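Local coordinates for SusD superfamily protein (Bacteroides thetaiotaomicron, PDB 3MCX) that is of unknown exact function but, as a SusD-type outer-membrane protein, probably captures glycans or other nutrients for import, and binds zinc ions, at residues Q178-M183 with S209-N214; E217-Y222 with K370-E375; A363-L368 with F401-I406. All coordinates share one frame; numbering follows the deposited sequence.

Contact 1: residues Q178-M183 with S209-N214; sequences QVVSDM and SRVYLN
Val211 faces three side chains of segment 178-183, and its two methyl groups divide the work. CG1 (anti to the backbone N, chi1 172°) reaches across to Val180 CG2 at 3.9 Å. It lies equally near Val179 CG1, so it sits between the two valines. CG2 meets Val179 CG1 on one hand and the selenomethionine Met183 on the other, whose chain runs extended beyond CG and lays both SE and CE against it, with CE 4.1 Å from Val211 CG2. These side chains meet slantwise and not end on, an entirely apolar contact of methyl groups and the selenium of Met183.

Val180 is the second anchor. While its CG2 is engaged with Val211, its CG1 turns to the phenol of Tyr212, 3.3 Å from Tyr212 OH and 3.9 Å from Tyr212 CZ. The ring reaches over from the side of its own helix, because CG lies beside the backbone N, and it crosses the valine at about a right angle. Both methyls of Val180 are near Tyr212 CE1, so the hydroxyl end of the ring rests on the branched side chain.

Helices 172-186 and 201-214 run nearly antiparallel here, their local axes 156° apart and 10.6 Å from each other at closest approach. They pack as part of the alpha-helical, TPR-like body of a SusD-type protein. On the side of helix 172-186, Val179 also touches Leu133 of helix 115-140, which Asp182 grips through a salt bridge to Arg129. On the other side, Tyr212 leans on Lys220 and Ala221 of helix 218-231.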
loop_
_atom_site.group_PDB
_atom_site.type_symbol
_atom_site.label_atom_id
_atom_site.label_comp_id
_atom_site.label_asym_id
_atom_site.label_seq_id
_atom_site.Cartn_x
_atom_site.Cartn_y
_atom_site.Cartn_z
ATOM N N GLN A 178 8.179 15.439 -7.263
ATOM C CA GLN A 178 9.459 14.711 -7.097
ATOM C C GLN A 178 9.270 13.201 -7.244
ATOM O O GLN A 178 10.142 12.545 -7.855
ATOM C CB GLN A 178 10.103 15.058 -5.752
ATOM C CG GLN A 178 11.497 14.506 -5.567
ATOM C CD GLN A 178 12.479 15.092 -6.532
ATOM O OE1 GLN A 178 12.668 16.313 -6.588
ATOM N NE2 GLN A 178 13.139 14.228 -7.303
ATOM N N VAL A 179 8.140 12.681 -6.732
ATOM C CA VAL A 179 7.838 11.274 -6.885
ATOM C C VAL A 179 7.758 10.893 -8.358
ATOM O O VAL A 179 8.378 9.922 -8.812
ATOM C CB VAL A 179 6.518 10.931 -6.229
ATOM C CG1 VAL A 179 6.082 9.486 -6.591
ATOM C CG2 VAL A 179 6.614 11.144 -4.688
ATOM N N VAL A 180 6.957 11.664 -9.094
ATOM C CA VAL A 180 6.761 11.439 -10.526
ATOM C C VAL A 180 8.077 11.559 -11.291
ATOM O O VAL A 180 8.385 10.727 -12.150
ATOM C CB VAL A 180 5.683 12.397 -11.093
ATOM C CG1 VAL A 180 5.642 12.334 -12.633
ATOM C CG2 VAL A 180 4.270 12.018 -10.499
ATOM N N SER A 181 8.872 12.560 -10.968
ATOM C CA SER A 181 10.171 12.727 -11.598
ATOM C C SER A 181 11.071 11.493 -11.389
ATOM O O SER A 181 11.687 10.967 -12.337
ATOM C CB SER A 181 10.850 13.967 -11.018
ATOM O OG SER A 181 12.119 14.208 -11.596
ATOM N N ASP A 182 11.190 11.059 -10.146
ATOM C CA ASP A 182 12.056 9.916 -9.824
ATOM C C ASP A 182 11.623 8.657 -10.563
ATOM O O ASP A 182 12.429 7.973 -11.174
ATOM C CB ASP A 182 12.085 9.655 -8.330
ATOM C CG ASP A 182 12.876 10.702 -7.551
ATOM O OD1 ASP A 182 13.503 11.573 -8.158
ATOM O OD2 ASP A 182 12.880 10.590 -6.295
HETATM N N MSE A 183 10.338 8.366 -10.540
HETATM C CA MSE A 183 9.873 7.126 -11.165
HETATM C C MSE A 183 9.985 7.218 -12.673
HETATM O O MSE A 183 10.380 6.228 -13.322
HETATM C CB MSE A 183 8.455 6.816 -10.758
HETATM C CG MSE A 183 8.232 6.592 -9.277
HETATM SE SE MSE A 183 6.438 5.905 -8.970
HETATM C CE MSE A 183 6.615 5.655 -7.072
ATOM N N SER A 209 0.886 4.523 -12.144
ATOM C CA SER A 209 -0.585 4.576 -12.284
ATOM C C SER A 209 -1.259 4.874 -10.954
ATOM O O SER A 209 -2.240 5.635 -10.914
ATOM C CB SER A 209 -1.188 3.340 -12.974
ATOM O OG SER A 209 -1.237 2.205 -12.127
ATOM N N ARG A 210 -0.746 4.302 -9.868
ATOM C CA ARG A 210 -1.250 4.580 -8.543
ATOM C C ARG A 210 -1.004 6.020 -8.160
ATOM O O ARG A 210 -1.877 6.671 -7.619
ATOM C CB ARG A 210 -0.581 3.623 -7.552
ATOM C CG ARG A 210 -1.003 3.832 -6.091
ATOM C CD ARG A 210 -0.168 3.028 -5.130
ATOM N NE ARG A 210 -0.369 1.592 -5.246
ATOM C CZ ARG A 210 0.365 0.677 -4.612
ATOM N NH1 ARG A 210 1.385 1.035 -3.859
ATOM N NH2 ARG A 210 0.067 -0.602 -4.724
ATOM N N VAL A 211 0.230 6.493 -8.375
ATOM C CA VAL A 211 0.561 7.871 -8.032
ATOM C C VAL A 211 -0.319 8.888 -8.782
ATOM O O VAL A 211 -0.940 9.782 -8.176
ATOM C CB VAL A 211 2.087 8.144 -8.241
ATOM C CG1 VAL A 211 2.423 9.613 -8.072
ATOM C CG2 VAL A 211 2.902 7.256 -7.318
ATOM N N TYR A 212 -0.349 8.770 -10.104
ATOM C CA TYR A 212 -1.140 9.692 -10.928
ATOM C C TYR A 212 -2.626 9.649 -10.554
ATOM O O TYR A 212 -3.304 10.676 -10.509
ATOM C CB TYR A 212 -0.958 9.337 -12.389
ATOM C CG TYR A 212 0.330 9.794 -13.051
ATOM C CD1 TYR A 212 0.793 11.104 -12.928
ATOM C CD2 TYR A 212 1.072 8.904 -13.848
ATOM C CE1 TYR A 212 1.959 11.522 -13.590
ATOM C CE2 TYR A 212 2.220 9.323 -14.514
ATOM C CZ TYR A 212 2.669 10.615 -14.375
ATOM O OH TYR A 212 3.813 11.021 -15.050
ATOM N N LEU A 213 -3.158 8.462 -10.297
ATOM C CA LEU A 213 -4.580 8.326 -9.951
ATOM C C LEU A 213 -4.883 9.162 -8.694
ATOM O O LEU A 213 -5.886 9.868 -8.635
ATOM C CB LEU A 213 -4.961 6.838 -9.739
ATOM C CG LEU A 213 -6.442 6.531 -9.493
ATOM C CD1 LEU A 213 -7.398 6.997 -10.611
ATOM C CD2 LEU A 213 -6.586 5.028 -9.212
ATOM N N ASN A 214 -4.007 9.096 -7.700
ATOM C CA ASN A 214 -4.201 9.823 -6.419
ATOM C C ASN A 214 -3.890 11.313 -6.558
ATOM O O ASN A 214 -4.207 12.099 -5.672
ATOM C CB ASN A 214 -3.407 9.142 -5.300
ATOM C CG ASN A 214 -4.102 7.917 -4.802
ATOM O OD1 ASN A 214 -5.163 8.035 -4.159
ATOM N ND2 ASN A 214 -3.572 6.732 -5.150
#

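Contact 2: residues E217-Y222 with K370-E375; sequences EYQKAY and KGTDIE. With ZN (zinc ion), chain C.
Lys370 and Tyr222 form a cation-pi pair where helix 356-370 ends beside helix 218-231, in the helical TPR-like part of the SusD fold. The compact part is the aliphatic chain of the lysine. Its CB lies 3.8 Å from Tyr218 CB, and farther along CE passes over one face of the Tyr222 ring, toward the rim, in a CH-pi contact 3.7 Å from Tyr222 CG. The two side chains cross at about a right angle. A bend at the last torsion (chi4 73°) lifts NZ off the ring, to 4.9 Å from the centroid and 25° from the normal.

There three oxygens grip the ammonium group: Gln219 OE1 across the contact, Thr372 OG1, and Asp373 OD2, with Lys370 NZ 2.7 Å from Asp373 OD2 in a salt bridge on the anti side, tilted 23° out of the carboxylate plane. The carboxylate plane is almost parallel to the Tyr222 ring, and CB of Asp373 lies near the phenol oxygen. That hydroxyl has its hydrogen-bond partner in Glu376. So many partners probably stabilise the charged form of the lysine and fix its rotation.

The solvent side is looser. Gln219, Thr372 and Asp373 are exposed, and a water bridges from Gln219 NE2 (2.9 Å to the water O) to Asp373 OD2, adding a second, water-mediated link between the segments. Farther out, at the start of helix 374-385, an extended Glu375 holds a zinc ion by one carboxylate oxygen, with OE2 1.9 Å and OE1 3.0 Å from the metal.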
loop_
_atom_site.group_PDB
_atom_site.type_symbol
_atom_site.label_atom_id
_atom_site.label_comp_id
_atom_site.label_asym_id
_atom_site.label_seq_id
_atom_site.Cartn_x
_atom_site.Cartn_y
_atom_site.Cartn_z
ATOM N N GLU A 217 -4.734 12.877 -11.869
ATOM C CA GLU A 217 -4.140 12.978 -13.224
ATOM C C GLU A 217 -4.587 11.753 -14.020
ATOM O O GLU A 217 -3.812 10.793 -14.266
ATOM C CB GLU A 217 -2.615 13.054 -13.171
ATOM C CG GLU A 217 -2.112 14.399 -12.644
ATOM C CD GLU A 217 -2.163 15.514 -13.649
ATOM O OE1 GLU A 217 -2.473 15.297 -14.861
ATOM O OE2 GLU A 217 -1.877 16.652 -13.214
ATOM N N TYR A 218 -5.860 11.777 -14.401
ATOM C CA TYR A 218 -6.499 10.554 -14.913
ATOM C C TYR A 218 -5.925 10.078 -16.234
ATOM O O TYR A 218 -5.708 8.873 -16.390
ATOM C CB TYR A 218 -8.025 10.705 -14.987
ATOM C CG TYR A 218 -8.632 11.104 -13.657
ATOM C CD1 TYR A 218 -8.523 10.274 -12.560
ATOM C CD2 TYR A 218 -9.306 12.307 -13.521
ATOM C CE1 TYR A 218 -9.079 10.663 -11.310
ATOM C CE2 TYR A 218 -9.849 12.699 -12.312
ATOM C CZ TYR A 218 -9.731 11.893 -11.239
ATOM O OH TYR A 218 -10.276 12.286 -10.018
ATOM N N GLN A 219 -5.696 10.977 -17.199
ATOM C CA GLN A 219 -5.089 10.543 -18.463
ATOM C C GLN A 219 -3.689 9.924 -18.219
ATOM O O GLN A 219 -3.364 8.895 -18.817
ATOM C CB GLN A 219 -4.989 11.689 -19.450
ATOM C CG GLN A 219 -4.500 11.259 -20.816
ATOM C CD GLN A 219 -5.431 10.268 -21.495
ATOM O OE1 GLN A 219 -6.634 10.509 -21.617
ATOM N NE2 GLN A 219 -4.874 9.146 -21.950
ATOM N N LYS A 220 -2.841 10.565 -17.406
ATOM C CA LYS A 220 -1.506 10.008 -17.126
ATOM C C LYS A 220 -1.599 8.659 -16.424
ATOM O O LYS A 220 -0.808 7.749 -16.694
ATOM C CB LYS A 220 -0.659 10.975 -16.297
ATOM C CG LYS A 220 -0.377 12.278 -17.020
ATOM C CD LYS A 220 0.196 13.307 -16.099
ATOM C CE LYS A 220 0.671 14.487 -16.879
ATOM N NZ LYS A 220 1.716 14.085 -17.873
ATOM N N ALA A 221 -2.544 8.532 -15.483
ATOM C CA ALA A 221 -2.768 7.257 -14.813
ATOM C C ALA A 221 -3.168 6.195 -15.828
ATOM O O ALA A 221 -2.691 5.035 -15.764
ATOM C CB ALA A 221 -3.834 7.392 -13.704
ATOM N N TYR A 222 -4.075 6.567 -16.716
ATOM C CA TYR A 222 -4.557 5.646 -17.747
ATOM C C TYR A 222 -3.438 5.203 -18.678
ATOM O O TYR A 222 -3.346 4.021 -19.038
ATOM C CB TYR A 222 -5.703 6.281 -18.567
ATOM C CG TYR A 222 -6.525 5.291 -19.363
ATOM C CD1 TYR A 222 -7.538 4.555 -18.741
ATOM C CD2 TYR A 222 -6.300 5.080 -20.706
ATOM C CE1 TYR A 222 -8.292 3.640 -19.440
ATOM C CE2 TYR A 222 -7.075 4.170 -21.429
ATOM C CZ TYR A 222 -8.053 3.441 -20.761
ATOM O OH TYR A 222 -8.829 2.530 -21.454
ATOM N N LYS A 370 -11.954 10.323 -16.494
ATOM C CA LYS A 370 -11.523 11.252 -17.564
ATOM C C LYS A 370 -12.567 11.406 -18.667
ATOM O O LYS A 370 -12.548 12.366 -19.433
ATOM C CB LYS A 370 -10.165 10.842 -18.139
ATOM C CG LYS A 370 -10.190 9.667 -19.126
ATOM C CD LYS A 370 -8.792 9.043 -19.289
ATOM C CE LYS A 370 -8.724 8.052 -20.455
ATOM N NZ LYS A 370 -8.730 8.668 -21.805
ATOM N N GLY A 371 -13.498 10.452 -18.753
ATOM C CA GLY A 371 -14.642 10.569 -19.653
ATOM C C GLY A 371 -14.412 10.189 -21.104
ATOM O O GLY A 371 -15.262 10.446 -21.953
ATOM N N THR A 372 -13.253 9.603 -21.385
ATOM C CA THR A 372 -12.931 9.054 -22.692
ATOM C C THR A 372 -12.290 7.693 -22.505
ATOM O O THR A 372 -11.869 7.356 -21.423
ATOM C CB THR A 372 -11.994 9.961 -23.517
ATOM O OG1 THR A 372 -10.788 10.220 -22.810
ATOM C CG2 THR A 372 -12.698 11.299 -23.874
ATOM N N ASP A 373 -12.204 6.931 -23.593
ATOM C CA ASP A 373 -11.837 5.498 -23.553
ATOM C C ASP A 373 -12.761 4.709 -22.624
ATOM O O ASP A 373 -12.347 3.743 -21.977
ATOM C CB ASP A 373 -10.360 5.293 -23.208
ATOM C CG ASP A 373 -9.434 5.951 -24.218
ATOM O OD1 ASP A 373 -9.497 5.605 -25.429
ATOM O OD2 ASP A 373 -8.641 6.814 -23.795
ATOM N N ILE A 374 -14.029 5.111 -22.581
ATOM C CA ILE A 374 -14.973 4.535 -21.633
ATOM C C ILE A 374 -15.201 3.042 -21.862
ATOM O O ILE A 374 -15.096 2.270 -20.924
ATOM C CB ILE A 374 -16.321 5.268 -21.672
ATOM C CG1 ILE A 374 -16.121 6.718 -21.225
ATOM C CG2 ILE A 374 -17.364 4.564 -20.760
ATOM C CD1 ILE A 374 -15.614 6.857 -19.841
ATOM N N GLU A 375 -15.459 2.629 -23.095
ATOM C CA GLU A 375 -15.694 1.217 -23.384
ATOM C C GLU A 375 -14.482 0.358 -23.023
ATOM O O GLU A 375 -14.615 -0.700 -22.418
ATOM C CB GLU A 375 -16.056 1.008 -24.855
ATOM C CG GLU A 375 -16.573 -0.362 -25.078
ATOM C CD GLU A 375 -16.986 -0.658 -26.473
ATOM O OE1 GLU A 375 -16.783 0.170 -27.396
ATOM O OE2 GLU A 375 -17.538 -1.761 -26.629
HETATM ZN ZN ZN C . -17.959 -2.399 -28.395
HETATM O O HOH W 1 -6.092 7.412 -23.973
#

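Contact 3: residues A363-L368 with F401-I406; sequences AAEAGL and FTLDRI
Leu368 and Phe401 each carry CG anti to the backbone N (chi1 -174° and -177°), which sends the two side chains past each other in opposite directions. The motif is a helix N-terminus, capped by Thr402, docked on the C-terminal half of helix 356-370. Leu368 CD1 lies 3.8 Å from Phe401 CD2, and its other methyl, CD2, pushes against the first turn of helix 403-414, 3.3 Å from Leu403 N and 3.7 Å from Ile406 CD1. The far end of the phenyl ring approaches Ala364, with CZ 3.6 Å from the backbone oxygen of that residue. Replacing Phe401 with an alanine would probably take the ring from Leu368 CB and CD1 and from Ala364, opening a gap between them and helix 374-385, whose Gln378 and Leu381 the ring also touches.

Glu365 adds its aliphatic part: CB faces Ile406 CG2 and CG faces Leu403 CD1, while its carboxylate is held by Arg426 in a salt bridge. At the capped end, Arg405 N donates to Thr402 OG1 over 3.0 Å with an angle of 159° at the hydrogen.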
loop_
_atom_site.group_PDB
_atom_site.type_symbol
_atom_site.label_atom_id
_atom_site.label_comp_id
_atom_site.label_asym_id
_atom_site.label_seq_id
_atom_site.Cartn_x
_atom_site.Cartn_y
_atom_site.Cartn_z
ATOM N N ALA A 363 -6.837 1.579 -14.250
ATOM C CA ALA A 363 -7.276 1.960 -15.598
ATOM C C ALA A 363 -8.791 2.191 -15.675
ATOM O O ALA A 363 -9.246 3.138 -16.316
ATOM C CB ALA A 363 -6.821 0.896 -16.650
ATOM N N ALA A 364 -9.570 1.295 -15.080
ATOM C CA ALA A 364 -11.010 1.434 -15.134
ATOM C C ALA A 364 -11.465 2.753 -14.496
ATOM O O ALA A 364 -12.269 3.471 -15.099
ATOM C CB ALA A 364 -11.693 0.258 -14.465
ATOM N N GLU A 365 -10.919 3.056 -13.329
ATOM C CA GLU A 365 -11.280 4.268 -12.582
ATOM C C GLU A 365 -10.788 5.523 -13.346
ATOM O O GLU A 365 -11.543 6.468 -13.528
ATOM C CB GLU A 365 -10.727 4.235 -11.167
ATOM C CG GLU A 365 -11.152 5.402 -10.288
ATOM C CD GLU A 365 -10.615 5.320 -8.882
ATOM O OE1 GLU A 365 -10.114 4.245 -8.449
ATOM O OE2 GLU A 365 -10.668 6.379 -8.196
ATOM N N ALA A 366 -9.545 5.502 -13.825
ATOM C CA ALA A 366 -9.007 6.642 -14.556
ATOM C C ALA A 366 -9.806 6.901 -15.829
ATOM O O ALA A 366 -10.059 8.052 -16.180
ATOM C CB ALA A 366 -7.531 6.439 -14.876
ATOM N N GLY A 367 -10.228 5.839 -16.517
ATOM C CA GLY A 367 -11.002 5.988 -17.735
ATOM C C GLY A 367 -12.366 6.623 -17.484
ATOM O O GLY A 367 -12.783 7.564 -18.154
ATOM N N LEU A 368 -13.079 6.087 -16.497
ATOM C CA LEU A 368 -14.387 6.611 -16.155
ATOM C C LEU A 368 -14.288 8.080 -15.737
ATOM O O LEU A 368 -15.054 8.889 -16.199
ATOM C CB LEU A 368 -15.045 5.790 -15.057
ATOM C CG LEU A 368 -16.488 6.186 -14.738
ATOM C CD1 LEU A 368 -17.402 5.985 -15.926
ATOM C CD2 LEU A 368 -16.981 5.376 -13.569
ATOM N N PHE A 401 -21.726 0.967 -15.488
ATOM C CA PHE A 401 -20.332 1.284 -15.232
ATOM C C PHE A 401 -20.249 2.618 -14.498
ATOM O O PHE A 401 -20.115 3.678 -15.133
ATOM C CB PHE A 401 -19.562 1.339 -16.560
ATOM C CG PHE A 401 -18.066 1.583 -16.431
ATOM C CD1 PHE A 401 -17.290 0.907 -15.493
ATOM C CD2 PHE A 401 -17.412 2.439 -17.336
ATOM C CE1 PHE A 401 -15.913 1.105 -15.397
ATOM C CE2 PHE A 401 -16.021 2.658 -17.223
ATOM C CZ PHE A 401 -15.286 1.976 -16.284
ATOM N N THR A 402 -20.351 2.551 -13.182
ATOM C CA THR A 402 -20.357 3.734 -12.319
ATOM C C THR A 402 -19.107 3.739 -11.431
ATOM O O THR A 402 -18.458 2.711 -11.189
ATOM C CB THR A 402 -21.565 3.739 -11.404
ATOM O OG1 THR A 402 -21.426 2.658 -10.490
ATOM C CG2 THR A 402 -22.915 3.598 -12.211
ATOM N N LEU A 403 -18.760 4.898 -10.886
ATOM C CA LEU A 403 -17.673 4.979 -9.928
ATOM C C LEU A 403 -17.916 4.062 -8.729
ATOM O O LEU A 403 -17.025 3.362 -8.311
ATOM C CB LEU A 403 -17.489 6.434 -9.486
ATOM C CG LEU A 403 -16.352 6.664 -8.503
ATOM C CD1 LEU A 403 -14.966 6.235 -9.057
ATOM C CD2 LEU A 403 -16.335 8.162 -8.029
ATOM N N ASP A 404 -19.123 4.066 -8.175
ATOM C CA ASP A 404 -19.399 3.236 -7.007
ATOM C C ASP A 404 -19.154 1.776 -7.343
ATOM O O ASP A 404 -18.620 1.033 -6.526
ATOM C CB ASP A 404 -20.841 3.414 -6.535
ATOM C CG ASP A 404 -21.121 2.651 -5.244
ATOM O OD1 ASP A 404 -20.418 2.897 -4.244
ATOM O OD2 ASP A 404 -22.026 1.797 -5.265
ATOM N N ARG A 405 -19.546 1.352 -8.543
ATOM C CA ARG A 405 -19.288 -0.045 -8.907
ATOM C C ARG A 405 -17.807 -0.400 -8.974
ATOM O O ARG A 405 -17.394 -1.483 -8.531
ATOM C CB ARG A 405 -19.997 -0.410 -10.187
ATOM C CG ARG A 405 -19.970 -1.916 -10.476
ATOM C CD ARG A 405 -20.752 -2.685 -9.417
ATOM N NE ARG A 405 -20.714 -4.133 -9.595
ATOM C CZ ARG A 405 -19.718 -4.928 -9.204
ATOM N NH1 ARG A 405 -18.580 -4.433 -8.693
ATOM N NH2 ARG A 405 -19.837 -6.240 -9.436
ATOM N N ILE A 406 -16.976 0.515 -9.465
ATOM C CA ILE A 406 -15.545 0.322 -9.472
ATOM C C ILE A 406 -14.984 0.267 -8.045
ATOM O O ILE A 406 -14.171 -0.603 -7.695
ATOM C CB ILE A 406 -14.820 1.448 -10.242
ATOM C CG1 ILE A 406 -15.239 1.459 -11.715
ATOM C CG2 ILE A 406 -13.311 1.265 -10.121
ATOM C CD1 ILE A 406 -14.729 2.729 -12.446
#

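The three contacts link neighbouring helices of one helical body. Contact 1 is buried and contact 3 partly so, both held by methyl and ring packing, whereas contact 2 lies at the surface and relies on a charged lysine, polar partners and a water. Contacts 1 and 2 are joined by the turn between helix 201-214 and helix 218-231, where Tyr212 O probably accepts from Glu217 N at 3.0 Å. Contacts 2 and 3 share helix 356-370, their segments alternating along the chain, and Tyr222 packs on Ala363 and Gly367. Contact 1 reaches contact 3 through Leu213 beside Glu365, so helix 201-214 meets helix 356-370 too.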